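Propionate kinase (Francisella tularensis subsp. tularensis, PDB 3KHY) probably transfers phosphate between ATP and short-chain carboxylates such as acetate and propionate, acting as a homodimeric, magnesium-dependent kinase of the acetokinase family. Local coordinates at residues Ser336-Asn340 / Leu341-Ile345; Ser297-Val300 / Ala301-Ala305. All blocks are in the same frame, centred on the assembly; numbering follows the deposited sequence.

Contact 1 (Ser336-Asn340 / Leu341-Ile345); sequences SKLAN and LGFMI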
loop_
_atom_site.group_PDB
_atom_site.type_symbol
_atom_site.label_atom_id
_atom_site.label_comp_id
_atom_site.label_asym_id
_atom_site.label_seq_id
_atom_site.Cartn_x
_atom_site.Cartn_y
_atom_site.Cartn_z
ATOM N N SER A 336 3.730 14.675 -15.912
ATOM C CA SER A 336 5.091 15.136 -15.664
ATOM C C SER A 336 5.884 14.089 -14.877
ATOM O O SER A 336 7.043 13.794 -15.189
ATOM C CB SER A 336 5.059 16.452 -14.883
ATOM O OG SER A 336 6.364 16.956 -14.717
ATOM N N LYS A 337 5.253 13.514 -13.861
ATOM C CA LYS A 337 5.948 12.546 -13.015
ATOM C C LYS A 337 6.130 11.191 -13.697
ATOM O O LYS A 337 6.860 10.338 -13.208
ATOM C CB LYS A 337 5.227 12.416 -11.665
ATOM C CG LYS A 337 5.427 13.671 -10.802
ATOM C CD LYS A 337 4.613 13.662 -9.522
ATOM C CE LYS A 337 5.111 14.751 -8.557
ATOM N NZ LYS A 337 5.171 16.122 -9.171
ATOM N N LEU A 338 5.450 10.997 -14.825
ATOM C CA LEU A 338 5.519 9.748 -15.576
ATOM C C LEU A 338 6.438 9.874 -16.803
ATOM O O LEU A 338 6.439 9.017 -17.676
ATOM C CB LEU A 338 4.121 9.310 -16.017
ATOM C CG LEU A 338 3.255 8.766 -14.870
ATOM C CD1 LEU A 338 1.769 8.765 -15.249
ATOM C CD2 LEU A 338 3.706 7.376 -14.426
ATOM N N ALA A 339 7.238 10.930 -16.838
ATOM C CA ALA A 339 8.126 11.178 -17.973
ATOM C C ALA A 339 9.030 9.980 -18.300
ATOM O O ALA A 339 9.210 9.642 -19.465
ATOM C CB ALA A 339 8.964 12.437 -17.732
ATOM N N ASN A 340 9.591 9.332 -17.283
ATOM C CA ASN A 340 10.534 8.238 -17.540
ATOM C C ASN A 340 9.866 6.979 -18.082
ATOM O O ASN A 340 10.546 6.033 -18.498
ATOM C CB ASN A 340 11.360 7.904 -16.294
ATOM C CG ASN A 340 12.268 9.043 -15.879
ATOM O OD1 ASN A 340 12.860 9.717 -16.726
ATOM N ND2 ASN A 340 12.396 9.256 -14.568
ATOM N N LEU A 341 8.534 6.965 -18.081
ATOM C CA LEU A 341 7.794 5.815 -18.583
ATOM C C LEU A 341 7.170 6.053 -19.960
ATOM O O LEU A 341 6.299 5.294 -20.382
ATOM C CB LEU A 341 6.687 5.417 -17.602
ATOM C CG LEU A 341 7.040 4.498 -16.431
ATOM C CD1 LEU A 341 8.113 5.116 -15.574
ATOM C CD2 LEU A 341 5.798 4.203 -15.602
ATOM N N GLY A 342 7.594 7.102 -20.652
ATOM C CA GLY A 342 7.110 7.334 -22.002
ATOM C C GLY A 342 5.731 7.977 -22.099
ATOM O O GLY A 342 5.006 7.726 -23.059
ATOM N N PHE A 343 5.368 8.791 -21.104
ATOM C CA PHE A 343 4.155 9.609 -21.153
ATOM C C PHE A 343 4.536 11.070 -21.339
ATOM O O PHE A 343 5.431 11.579 -20.658
ATOM C CB PHE A 343 3.336 9.485 -19.851
ATOM C CG PHE A 343 2.763 8.108 -19.611
ATOM C CD1 PHE A 343 3.500 7.142 -18.944
ATOM C CD2 PHE A 343 1.484 7.789 -20.046
ATOM C CE1 PHE A 343 2.977 5.869 -18.715
ATOM C CE2 PHE A 343 0.956 6.518 -19.834
ATOM C CZ PHE A 343 1.702 5.560 -19.161
HETATM N N MSE A 344 3.843 11.753 -22.244
HETATM C CA MSE A 344 4.091 13.175 -22.491
HETATM C C MSE A 344 2.790 13.835 -22.864
HETATM O O MSE A 344 2.069 13.337 -23.731
HETATM C CB MSE A 344 5.068 13.370 -23.650
HETATM C CG MSE A 344 6.419 12.700 -23.436
HETATM SE SE MSE A 344 7.489 13.695 -22.137
HETATM C CE MSE A 344 7.205 15.501 -22.841
ATOM N N ILE A 345 2.515 14.979 -22.249
ATOM C CA ILE A 345 1.246 15.649 -22.454
ATOM C C ILE A 345 1.366 16.685 -23.559
ATOM O O ILE A 345 2.452 17.211 -23.805
ATOM C CB ILE A 345 0.782 16.323 -21.150
ATOM C CG1 ILE A 345 -0.735 16.165 -20.973
ATOM C CG2 ILE A 345 1.265 17.774 -21.089
ATOM C CD1 ILE A 345 -1.220 16.474 -19.589
#
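L338 overlaps the ring of F343 just past the C-terminal end of helix 328-337, where two successive 3-10-type turns lead the chain out of the helix in this member of the acetokinase family. The turns are defined by two backbone hydrogen bonds: L341 N gives to L338 O at 3.0 Å, and G342 N to A339 O at 3.2 Å. In both, the donor lies well above the carbonyl plane, off the lone pairs. At G342 phi is positive (80°), a value that favours glycine and lets the chain swing into the extended run towards I345. That swing brings the F343 ring back against L338. CB of L338 sits 3.7 Å from F343 CD1, while L338 CD1 lies over one face of the ring. The carbonyl oxygen of L338 and CB of L341 approach the same ring at its edge, in plane. Chi1 of L338 (-73°), which sets CG beside the backbone N, and an extended chi2 together send the other methyl, CD2, towards L341. Outside the turn, L338 and F343 both pack on L317 of strand 316-320, and F343 also meets the ring of H363. The amide of N340 is held by the other subunit, ND2 hydrogen-bonded to I309 O of the second subunit. The two leucine side chains meet at an oblique angle, methyl against methyl, CD2 of L338 lying 4.0 Å from CD2 of L341.

Contact 2 (Ser297-Val300 / Ala301-Ala305); sequences SHRV and AKFVA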
loop_
_atom_site.group_PDB
_atom_site.type_symbol
_atom_site.label_atom_id
_atom_site.label_comp_id
_atom_site.label_asym_id
_atom_site.label_seq_id
_atom_site.Cartn_x
_atom_site.Cartn_y
_atom_site.Cartn_z
ATOM N N SER A 297 -0.290 13.796 -6.653
ATOM C CA SER A 297 0.068 13.456 -8.028
ATOM C C SER A 297 1.079 12.322 -8.093
ATOM O O SER A 297 0.991 11.460 -8.955
ATOM C CB SER A 297 0.627 14.679 -8.763
ATOM O OG SER A 297 -0.319 15.742 -8.787
ATOM N N HIS A 298 2.060 12.350 -7.195
ATOM C CA HIS A 298 3.094 11.310 -7.179
ATOM C C HIS A 298 2.507 9.944 -6.864
ATOM O O HIS A 298 2.905 8.926 -7.438
ATOM C CB HIS A 298 4.166 11.646 -6.159
ATOM C CG HIS A 298 5.288 10.662 -6.135
ATOM N ND1 HIS A 298 6.223 10.580 -7.145
ATOM C CD2 HIS A 298 5.619 9.710 -5.234
ATOM C CE1 HIS A 298 7.085 9.618 -6.865
ATOM N NE2 HIS A 298 6.744 9.080 -5.708
ATOM N N ARG A 299 1.540 9.904 -5.952
ATOM C CA ARG A 299 0.934 8.619 -5.633
ATOM C C ARG A 299 0.178 8.057 -6.843
ATOM O O ARG A 299 0.296 6.862 -7.150
ATOM C CB ARG A 299 0.022 8.684 -4.404
ATOM C CG ARG A 299 -0.454 7.274 -4.026
ATOM C CD ARG A 299 -1.126 7.185 -2.682
ATOM N NE ARG A 299 -0.357 7.775 -1.580
ATOM C CZ ARG A 299 -0.893 7.994 -0.386
ATOM N NH1 ARG A 299 -2.164 7.649 -0.182
ATOM N NH2 ARG A 299 -0.182 8.554 0.588
ATOM N N VAL A 300 -0.553 8.910 -7.562
ATOM C CA VAL A 300 -1.220 8.427 -8.783
ATOM C C VAL A 300 -0.176 7.895 -9.770
ATOM O O VAL A 300 -0.350 6.823 -10.357
ATOM C CB VAL A 300 -2.045 9.532 -9.498
ATOM C CG1 VAL A 300 -2.615 8.999 -10.842
ATOM C CG2 VAL A 300 -3.162 10.056 -8.589
ATOM N N ALA A 301 0.899 8.656 -9.973
ATOM C CA ALA A 301 1.954 8.222 -10.883
ATOM C C ALA A 301 2.576 6.891 -10.458
ATOM O O ALA A 301 2.845 6.043 -11.306
ATOM C CB ALA A 301 3.028 9.297 -11.030
ATOM N N LYS A 302 2.802 6.695 -9.152
ATOM C CA LYS A 302 3.333 5.422 -8.667
ATOM C C LYS A 302 2.424 4.216 -8.970
ATOM O O LYS A 302 2.919 3.138 -9.318
ATOM C CB LYS A 302 3.666 5.484 -7.165
ATOM C CG LYS A 302 5.041 6.095 -6.904
ATOM C CD LYS A 302 5.358 6.205 -5.435
ATOM C CE LYS A 302 5.564 4.837 -4.806
ATOM N NZ LYS A 302 5.887 5.016 -3.368
ATOM N N PHE A 303 1.112 4.398 -8.826
ATOM C CA PHE A 303 0.162 3.340 -9.146
ATOM C C PHE A 303 0.139 3.065 -10.652
ATOM O O PHE A 303 0.114 1.921 -11.075
ATOM C CB PHE A 303 -1.252 3.672 -8.637
ATOM C CG PHE A 303 -1.530 3.177 -7.233
ATOM C CD1 PHE A 303 -2.097 1.925 -7.018
ATOM C CD2 PHE A 303 -1.191 3.952 -6.134
ATOM C CE1 PHE A 303 -2.331 1.464 -5.733
ATOM C CE2 PHE A 303 -1.439 3.507 -4.846
ATOM C CZ PHE A 303 -2.011 2.260 -4.645
ATOM N N VAL A 304 0.121 4.119 -11.460
ATOM C CA VAL A 304 0.174 3.945 -12.898
ATOM C C VAL A 304 1.396 3.117 -13.259
ATOM O O VAL A 304 1.294 2.126 -13.977
ATOM C CB VAL A 304 0.280 5.290 -13.627
ATOM C CG1 VAL A 304 0.567 5.055 -15.109
ATOM C CG2 VAL A 304 -1.008 6.094 -13.436
ATOM N N ALA A 305 2.556 3.530 -12.758
ATOM C CA ALA A 305 3.799 2.798 -13.020
ATOM C C ALA A 305 3.707 1.335 -12.597
ATOM O O ALA A 305 4.155 0.426 -13.326
ATOM C CB ALA A 305 4.981 3.476 -12.325
#
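V300, A301 and K302, three consecutive residues of helix 287-307, bury the most surface in this local contact, and each is fitted to the adjoining turn differently. Four i to i+4 hydrogen bonds give the alpha-helical frame; that from K302 N to H298 O measures 2.8 Å. The methyl of A301 rests on the preceding turn, its CB 3.6 Å from both S297 O and H298 O. V300 meets the following turn instead: its carbonyl oxygen takes the V304 amide and also lies only 3.2 Å from V304 CG2, a close fit, while V300 CG1 and V304 CG2 are 4.2 Å apart. K302 crosses the H298 imidazole. CG of H298 is anti to its backbone N (chi1 -177°), which brings the ring across the path of the lysine chain. There K302 CG makes an off-centre CH-pi contact, 4.1 Å from the ring centroid and 30° off the normal, and K302 CD comes within 3.2 Å of H298 NE2. The polar ends of both side chains reach the second subunit: K302 NZ forms a salt bridge with its D217, and H298 NE2 a hydrogen bond with its Y310 OH. As K302 NZ lies 4.8 Å from H298 NE2, a charged lysine there would probably disfavour protonation of the histidine, an effect that the D217 carboxylate may soften.

In the fold
Contact 2 precedes contact 1 in the chain, and their centres lie 11 Å apart on one side of the chain's centre. They touch directly: L341 CD2 is 3.5 Å from A305 CB, L338 CD2 is 3.5 Å from A301 O, and K337 CD is 3.7 Å from H298 CA. The end of helix 328-337 and the turn after it therefore pack along helix 287-307, and both contacts also reach the second subunit. Contact 2 is nearer the predicted ATP site: the V300 side chain lies about 4 Å from that of L201 and the S297 side chain about 6 Å from that of M275. From L338 in contact 1 to L201 the side-chain distance is about 10 Å.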